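Local coordinates for xylose isomerase-like TIM barrel domain-containing protein (Thermus thermophilus, PDB 3AYV), which binds zinc ions in a TIM barrel, is probably related to AP endonucleases and may help protect against oxidative stress, though its exact function is unknown, at residues S53-F58 / V94-I99; G81-A86 / R127-R132. All coordinates share one frame; numbering follows the deposited sequence.

Contact 1 of 2, residues S53-F58 / V94-I99. With ZN (zinc ion), chain E.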
ATOM      1  N   SER A  53       4.135   3.093   8.972  1.00 15.63           N
ATOM      2  CA  SER A  53       4.200   1.940   8.091  1.00 14.03           C
ATOM      3  C   SER A  53       5.021   2.397   6.886  1.00 13.53           C
ATOM      4  O   SER A  53       5.356   3.573   6.772  1.00 12.43           O
ATOM      5  CB  SER A  53       2.798   1.465   7.689  1.00 13.60           C
ATOM      6  OG  SER A  53       1.960   2.532   7.252  1.00 15.13           O
ATOM      7  N   VAL A  54       5.389   1.470   6.002  1.00 13.42           N
ATOM      8  CA  VAL A  54       6.151   1.884   4.817  1.00 11.85           C
ATOM      9  C   VAL A  54       5.502   1.331   3.560  1.00 12.25           C
ATOM     10  O   VAL A  54       4.808   0.316   3.604  1.00 11.62           O
ATOM     11  CB  VAL A  54       7.642   1.430   4.819  1.00 12.72           C
ATOM     12  CG1 VAL A  54       8.392   1.930   6.062  1.00 12.22           C
ATOM     13  CG2 VAL A  54       7.731  -0.083   4.698  1.00 13.76           C
ATOM     14  N   HIS A  55       5.731   2.025   2.446  1.00 11.12           N
ATOM     15  CA  HIS A  55       5.439   1.453   1.119  1.00 11.84           C
ATOM     16  C   HIS A  55       6.765   1.032   0.520  1.00 11.69           C
ATOM     17  O   HIS A  55       7.673   1.850   0.348  1.00 11.83           O
ATOM     18  CB  HIS A  55       4.760   2.495   0.224  1.00 12.48           C
ATOM     19  CG  HIS A  55       4.067   1.889  -0.953  1.00 13.26           C
ATOM     20  ND1 HIS A  55       4.714   1.071  -1.864  1.00 15.58           N
ATOM     21  CD2 HIS A  55       2.775   1.945  -1.347  1.00 17.48           C
ATOM     22  CE1 HIS A  55       3.842   0.660  -2.773  1.00 16.25           C
ATOM     23  NE2 HIS A  55       2.664   1.187  -2.489  1.00 17.53           N
ATOM     24  N   LEU A  56       6.910  -0.269   0.251  1.00 11.37           N
ATOM     25  CA  LEU A  56       8.119  -0.815  -0.320  1.00  9.99           C
ATOM     26  C   LEU A  56       8.266  -0.345  -1.765  1.00 10.86           C
ATOM     27  O   LEU A  56       7.301   0.129  -2.348  1.00 11.05           O
ATOM     28  CB  LEU A  56       8.115  -2.344  -0.228  1.00  9.25           C
ATOM     29  CG  LEU A  56       8.096  -2.883   1.207  1.00 10.59           C
ATOM     30  CD1 LEU A  56       7.875  -4.365   1.208  1.00 12.19           C
ATOM     31  CD2 LEU A  56       9.452  -2.563   1.909  1.00  9.93           C
ATOM     32  N   PRO A  57       9.490  -0.376  -2.302  1.00 11.51           N
ATOM     33  CA  PRO A  57       9.671   0.015  -3.717  1.00 11.18           C
ATOM     34  C   PRO A  57       8.752  -0.795  -4.633  1.00 11.12           C
ATOM     35  O   PRO A  57       8.407  -1.954  -4.296  1.00 11.54           O
ATOM     36  CB  PRO A  57      11.140  -0.350  -3.979  1.00 10.00           C
ATOM     37  CG  PRO A  57      11.796  -0.158  -2.581  1.00 12.68           C
ATOM     38  CD  PRO A  57      10.775  -0.742  -1.664  1.00 11.16           C
ATOM     39  N   PHE A  58       8.359  -0.207  -5.773  1.00 11.57           N
ATOM     40  CA  PHE A  58       7.510  -0.923  -6.718  1.00 12.24           C
ATOM     41  C   PHE A  58       7.738  -0.553  -8.189  1.00 11.56           C
ATOM     42  O   PHE A  58       7.394  -1.348  -9.065  1.00 10.47           O
ATOM     43  CB  PHE A  58       6.026  -0.709  -6.397  1.00 11.79           C
ATOM     44  CG  PHE A  58       5.569   0.707  -6.592  1.00 14.98           C
ATOM     45  CD1 PHE A  58       4.989   1.111  -7.808  1.00 16.02           C
ATOM     46  CD2 PHE A  58       5.721   1.646  -5.568  1.00 19.16           C
ATOM     47  CE1 PHE A  58       4.579   2.419  -7.994  1.00 19.46           C
ATOM     48  CE2 PHE A  58       5.308   2.979  -5.739  1.00 20.27           C
ATOM     49  CZ  PHE A  58       4.736   3.365  -6.951  1.00 20.23           C
ATOM     50  N   VAL A  94       3.935  -2.314   2.757  1.00 12.00           N
ATOM     51  CA  VAL A  94       2.979  -2.566   1.668  1.00 11.25           C
ATOM     52  C   VAL A  94       3.763  -2.723   0.374  1.00 10.68           C
ATOM     53  O   VAL A  94       4.748  -2.004   0.150  1.00 11.54           O
ATOM     54  CB  VAL A  94       2.008  -1.369   1.509  1.00 11.88           C
ATOM     55  CG1 VAL A  94       1.032  -1.619   0.352  1.00 13.96           C
ATOM     56  CG2 VAL A  94       1.215  -1.130   2.819  1.00 12.30           C
ATOM     57  N   PHE A  95       3.311  -3.641  -0.495  1.00  9.96           N
ATOM     58  CA  PHE A  95       4.004  -3.864  -1.765  1.00 10.75           C
ATOM     59  C   PHE A  95       2.964  -4.253  -2.825  1.00 10.20           C
ATOM     60  O   PHE A  95       1.811  -4.615  -2.501  1.00 10.30           O
ATOM     61  CB  PHE A  95       5.118  -4.933  -1.619  1.00 11.20           C
ATOM     62  CG  PHE A  95       4.586  -6.339  -1.531  1.00 12.64           C
ATOM     63  CD1 PHE A  95       4.101  -6.832  -0.320  1.00 14.46           C
ATOM     64  CD2 PHE A  95       4.555  -7.167  -2.659  1.00 14.36           C
ATOM     65  CE1 PHE A  95       3.569  -8.113  -0.231  1.00 13.91           C
ATOM     66  CE2 PHE A  95       4.027  -8.469  -2.585  1.00 13.70           C
ATOM     67  CZ  PHE A  95       3.536  -8.942  -1.362  1.00 15.39           C
ATOM     68  N   HIS A  96       3.349  -4.119  -4.095  1.00 10.49           N
ATOM     69  CA  HIS A  96       2.472  -4.492  -5.214  1.00 10.86           C
ATOM     70  C   HIS A  96       2.830  -5.875  -5.735  1.00 10.34           C
ATOM     71  O   HIS A  96       3.954  -6.333  -5.523  1.00 10.88           O
ATOM     72  CB  HIS A  96       2.711  -3.528  -6.394  1.00 10.65           C
ATOM     73  CG  HIS A  96       2.251  -2.131  -6.140  1.00 13.99           C
ATOM     74  ND1 HIS A  96       2.302  -1.158  -7.118  1.00 16.52           N
ATOM     75  CD2 HIS A  96       1.711  -1.541  -5.051  1.00 17.66           C
ATOM     76  CE1 HIS A  96       1.838  -0.020  -6.630  1.00 17.17           C
ATOM     77  NE2 HIS A  96       1.486  -0.222  -5.377  1.00 18.45           N
ATOM     78  N   SER A  97       1.913  -6.518  -6.470  1.00  9.95           N
ATOM     79  CA  SER A  97       2.214  -7.872  -7.008  1.00 10.56           C
ATOM     80  C   SER A  97       3.247  -7.903  -8.144  1.00 11.34           C
ATOM     81  O   SER A  97       3.828  -8.966  -8.430  1.00 11.74           O
ATOM     82  CB  SER A  97       0.928  -8.582  -7.463  1.00 10.22           C
ATOM     83  OG  SER A  97       0.508  -8.084  -8.736  1.00  8.96           O
ATOM     84  N   GLY A  98       3.444  -6.771  -8.809  1.00  9.76           N
ATOM     85  CA  GLY A  98       4.363  -6.730  -9.945  1.00 10.18           C
ATOM     86  C   GLY A  98       3.659  -6.997 -11.279  1.00 10.26           C
ATOM     87  O   GLY A  98       4.276  -6.874 -12.348  1.00 10.24           O
ATOM     88  N   ILE A  99       2.372  -7.332 -11.224  1.00  8.96           N
ATOM     89  CA  ILE A  99       1.630  -7.673 -12.465  1.00  9.29           C
ATOM     90  C   ILE A  99       1.603  -6.444 -13.419  1.00 10.29           C
ATOM     91  O   ILE A  99       1.364  -5.321 -12.966  1.00 11.43           O
ATOM     92  CB  ILE A  99       0.226  -8.222 -12.159  1.00  9.17           C
ATOM     93  CG1 ILE A  99      -0.349  -8.923 -13.412  1.00  8.44           C
ATOM     94  CG2 ILE A  99      -0.750  -7.076 -11.669  1.00  9.09           C
ATOM     95  CD1 ILE A  99      -1.789  -9.497 -13.219  1.00 11.15           C
TER
HETATM   96 ZN    ZN E 255       0.697   1.249  -3.667  1.00 67.65          ZN
HETATM   97  O   HOH W   1       6.231  -3.721  -4.843  1.00 11.84           O
HETATM   98  O   HOH W   2       0.013   3.106  -2.957  1.00 27.13           O
HETATM   99  O   HOH W   3       1.206   2.910  -5.408  1.00 30.78           O
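His55 and His96 sit at the C-terminal ends of two adjacent parallel strands of a TIM barrel and bind the same zinc ion. The strands, 52-55 and 92-96, are the outer members of a beta-alpha-beta unit. Two backbone hydrogen bonds set the register around the His55-Val94 bridge. Val94 N donates to Val54 O at 2.9 Å, and Leu56 N donates to Val94 O at 2.8 Å. The second bond lies nearly along the C=O axis.

Both histidines use NE2 for the metal, His55 at 2.3 Å and His96 at 2.4 Å. The two NE2 atoms are not hydrogen-bonded to each other; both point at the ion. The imidazole planes are steeply inclined to each other, at 77°. Two waters and Glu136 OE1 complete the zinc site. With CG anti to the backbone N (chi1 -162°), the His55 ring lies alongside Val94, whose O sits over one of its faces. Its ND1 donates to Leu56 O at 2.8 Å, in the ring plane and on a lone pair of that carbonyl. This second-shell bond and the metal bond at NE2 together hold the ring's rotation.

Phe58 CD1 comes to 3.5 Å from His96 CE1, over the face of the His96 ring, with the two planes 38° apart. Phe58 CB makes a CH-pi contact over the same face. Away from the metal, Leu56 CD1 packs against Phe95 CB. A water also bridges the segments: it donates to Pro57 O and accepts from His96 N at 3.0 Å.

Contact 2 of 2, residues G81-A86 / R127-R132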
ATOM      1  N   GLY A  81      14.246  -2.864   1.610  1.00 14.09           N
ATOM      2  CA  GLY A  81      13.142  -2.033   2.068  1.00 13.79           C
ATOM      3  C   GLY A  81      12.607  -2.548   3.409  1.00 13.71           C
ATOM      4  O   GLY A  81      12.276  -1.743   4.296  1.00 13.65           O
ATOM      5  N   LEU A  82      12.525  -3.874   3.554  1.00 13.09           N
ATOM      6  CA  LEU A  82      12.049  -4.450   4.830  1.00 14.02           C
ATOM      7  C   LEU A  82      13.052  -4.147   5.960  1.00 15.05           C
ATOM      8  O   LEU A  82      12.643  -3.806   7.071  1.00 15.34           O
ATOM      9  CB  LEU A  82      11.772  -5.959   4.733  1.00 13.75           C
ATOM     10  CG  LEU A  82      10.442  -6.387   4.091  1.00 13.29           C
ATOM     11  CD1 LEU A  82      10.443  -7.887   3.873  1.00 13.51           C
ATOM     12  CD2 LEU A  82       9.190  -5.941   4.903  1.00 12.97           C
ATOM     13  N   ASP A  83      14.343  -4.265   5.676  1.00 16.35           N
ATOM     14  CA  ASP A  83      15.384  -3.842   6.658  1.00 18.40           C
ATOM     15  C   ASP A  83      15.165  -2.410   7.149  1.00 18.16           C
ATOM     16  O   ASP A  83      15.175  -2.133   8.365  1.00 17.97           O
ATOM     17  CB  ASP A  83      16.785  -3.969   6.070  1.00 19.39           C
ATOM     18  CG  ASP A  83      17.228  -5.403   5.901  1.00 24.77           C
ATOM     19  OD1 ASP A  83      16.694  -6.303   6.593  1.00 30.76           O
ATOM     20  OD2 ASP A  83      18.123  -5.639   5.058  1.00 28.77           O
ATOM     21  N   ARG A  84      14.975  -1.492   6.210  1.00 16.84           N
ATOM     22  CA  ARG A  84      14.697  -0.098   6.539  1.00 17.15           C
ATOM     23  C   ARG A  84      13.395   0.118   7.307  1.00 16.69           C
ATOM     24  O   ARG A  84      13.332   0.963   8.214  1.00 16.74           O
ATOM     25  CB  ARG A  84      14.722   0.762   5.262  1.00 17.20           C
ATOM     26  CG  ARG A  84      16.102   0.887   4.627  1.00 18.75           C
ATOM     27  CD  ARG A  84      17.157   1.505   5.572  1.00 19.89           C
ATOM     28  NE  ARG A  84      18.329   1.983   4.833  1.00 20.59           N
ATOM     29  CZ  ARG A  84      19.429   2.459   5.404  1.00 24.81           C
ATOM     30  NH1 ARG A  84      19.533   2.485   6.744  1.00 23.00           N
ATOM     31  NH2 ARG A  84      20.429   2.899   4.643  1.00 22.81           N
ATOM     32  N   ALA A  85      12.347  -0.620   6.935  1.00 15.81           N
ATOM     33  CA  ALA A  85      11.067  -0.578   7.627  1.00 16.40           C
ATOM     34  C   ALA A  85      11.261  -0.909   9.104  1.00 17.23           C
ATOM     35  O   ALA A  85      10.743  -0.208   9.984  1.00 18.07           O
ATOM     36  CB  ALA A  85      10.080  -1.576   6.975  1.00 15.83           C
ATOM     37  N   ALA A  86      12.036  -1.956   9.368  1.00 17.82           N
ATOM     38  CA  ALA A  86      12.281  -2.427  10.744  1.00 19.07           C
ATOM     39  C   ALA A  86      13.065  -1.382  11.528  1.00 19.89           C
ATOM     40  O   ALA A  86      12.771  -1.134  12.704  1.00 20.75           O
ATOM     41  CB  ALA A  86      13.031  -3.759  10.726  1.00 18.30           C
ATOM     42  N   ARG A 127       8.690 -11.726   8.726  1.00 13.51           N
ATOM     43  CA  ARG A 127       8.400 -12.466   9.960  1.00 15.03           C
ATOM     44  C   ARG A 127       9.553 -12.300  10.955  1.00 15.21           C
ATOM     45  O   ARG A 127       9.321 -11.952  12.133  1.00 15.30           O
ATOM     46  CB  ARG A 127       8.123 -13.937   9.645  1.00 15.43           C
ATOM     47  CG  ARG A 127       7.795 -14.778  10.863  1.00 18.71           C
ATOM     48  CD  ARG A 127       6.990 -16.040  10.543  1.00 27.24           C
ATOM     49  NE  ARG A 127       7.488 -16.755   9.381  1.00 35.28           N
ATOM     50  CZ  ARG A 127       6.785 -17.008   8.276  1.00 36.99           C
ATOM     51  NH1 ARG A 127       5.513 -16.625   8.147  1.00 39.27           N
ATOM     52  NH2 ARG A 127       7.372 -17.651   7.287  1.00 38.51           N
ATOM     53  N   THR A 128      10.783 -12.494  10.484  1.00 15.27           N
ATOM     54  CA  THR A 128      11.985 -12.300  11.328  1.00 15.50           C
ATOM     55  C   THR A 128      12.044 -10.911  11.959  1.00 16.58           C
ATOM     56  O   THR A 128      12.311 -10.764  13.174  1.00 16.36           O
ATOM     57  CB  THR A 128      13.287 -12.584  10.531  1.00 15.09           C
ATOM     58  OG1 THR A 128      13.298 -13.959  10.152  1.00 15.21           O
ATOM     59  CG2 THR A 128      14.550 -12.237  11.367  1.00 16.19           C
ATOM     60  N   LEU A 129      11.750  -9.895  11.147  1.00 15.47           N
ATOM     61  CA  LEU A 129      11.752  -8.501  11.583  1.00 16.08           C
ATOM     62  C   LEU A 129      10.550  -8.025  12.409  1.00 15.71           C
ATOM     63  O   LEU A 129      10.595  -6.947  13.007  1.00 16.09           O
ATOM     64  CB  LEU A 129      11.987  -7.570  10.364  1.00 14.83           C
ATOM     65  CG  LEU A 129      13.362  -7.709   9.696  1.00 15.51           C
ATOM     66  CD1 LEU A 129      13.361  -7.016   8.285  1.00 16.16           C
ATOM     67  CD2 LEU A 129      14.510  -7.141  10.552  1.00 18.83           C
ATOM     68  N   GLY A 130       9.470  -8.791  12.428  1.00 15.53           N
ATOM     69  CA  GLY A 130       8.275  -8.410  13.145  1.00 16.10           C
ATOM     70  C   GLY A 130       7.455  -7.359  12.410  1.00 16.39           C
ATOM     71  O   GLY A 130       6.705  -6.612  13.026  1.00 16.49           O
ATOM     72  N   VAL A 131       7.598  -7.324  11.090  1.00 15.59           N
ATOM     73  CA  VAL A 131       6.872  -6.378  10.229  1.00 14.40           C
ATOM     74  C   VAL A 131       5.775  -7.163   9.506  1.00 14.29           C
ATOM     75  O   VAL A 131       6.028  -8.247   8.950  1.00 14.73           O
ATOM     76  CB  VAL A 131       7.840  -5.751   9.203  1.00 15.36           C
ATOM     77  CG1 VAL A 131       7.082  -4.850   8.185  1.00 13.68           C
ATOM     78  CG2 VAL A 131       8.988  -4.984   9.919  1.00 13.88           C
ATOM     79  N   ARG A 132       4.546  -6.646   9.546  1.00 13.40           N
ATOM     80  CA  ARG A 132       3.416  -7.294   8.881  1.00 13.31           C
ATOM     81  C   ARG A 132       3.433  -6.920   7.386  1.00 13.27           C
ATOM     82  O   ARG A 132       3.443  -5.735   7.062  1.00 12.95           O
ATOM     83  CB  ARG A 132       2.115  -6.798   9.512  1.00 14.02           C
ATOM     84  CG  ARG A 132       0.816  -7.215   8.816  1.00 13.65           C
ATOM     85  CD  ARG A 132       0.611  -8.746   8.844  1.00 14.74           C
ATOM     86  NE  ARG A 132      -0.742  -9.112   8.430  1.00 15.41           N
ATOM     87  CZ  ARG A 132      -1.149 -10.368   8.257  1.00 15.58           C
ATOM     88  NH1 ARG A 132      -0.300 -11.360   8.481  1.00 15.70           N
ATOM     89  NH2 ARG A 132      -2.399 -10.635   7.860  1.00 16.04           N
TER
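Leu129 reaches with both methyl branches onto helix 68-87, near its C-terminal end. Its CD2 meets Ala86 CB at 3.7 Å. Its CD1 lies over the preceding turn, 3.5 Å from Leu82 O and 4.0 Å from Leu82 CB. With CG anti to its own carbonyl carbon (chi1 -65°), Leu129 points its two methyls at successive turns of the helix. Val131 adds a second, looser layer. Its CG1 touches Leu82 CD2 at 4.1 Å, and its CG2 lies 4.3 Å from Ala86 CB. The small side chain of Ala86 is consistent with this close approach.

A Schellman motif ends helix 120-129 at Gly130, whose positive phi (77°) turns the chain between Leu129 and Val131, and both side chains point toward helix 68-87. The chain then enters strand 132-136. On the inner side, Leu82 and Val131 both touch Ala93 of strand 92-96. Asp83 OD1 passes close to Leu129 CD1, but its salt bridge is with Arg125, one turn earlier on helix 120-129. With an alanine in place of Leu129, the methyl contacts to Leu82 and Ala86 would be lost, which would probably leave a gap between helix 120-129 and helix 68-87.

No hydrogen bond joins the two segments. The contact between them is therefore apolar, and the Asp83-Arg125 salt bridge adds a charged link between the same two helices.

Overall arrangement
From the N terminus, the chain runs through strand 52-55, helix 68-87, strand 92-96, helix 120-129 and strand 132-136. Contact 1 closes the beta-alpha-beta unit from the third barrel strand to the fourth. Contact 2 begins on the helix within that unit and closes onto the end of helix 120-129 and the lead into the fifth strand. The two loops therefore cross. Contact 1 lies in the barrel wall at the zinc site, and contact 2 lies in the outer helical layer, with centres about 13 Å apart. They meet where Leu56 CD2 packs on Gly81 C at 3.5 Å and Val54 CG2 on Ala85 CB at 3.6 Å, joining strand to helix.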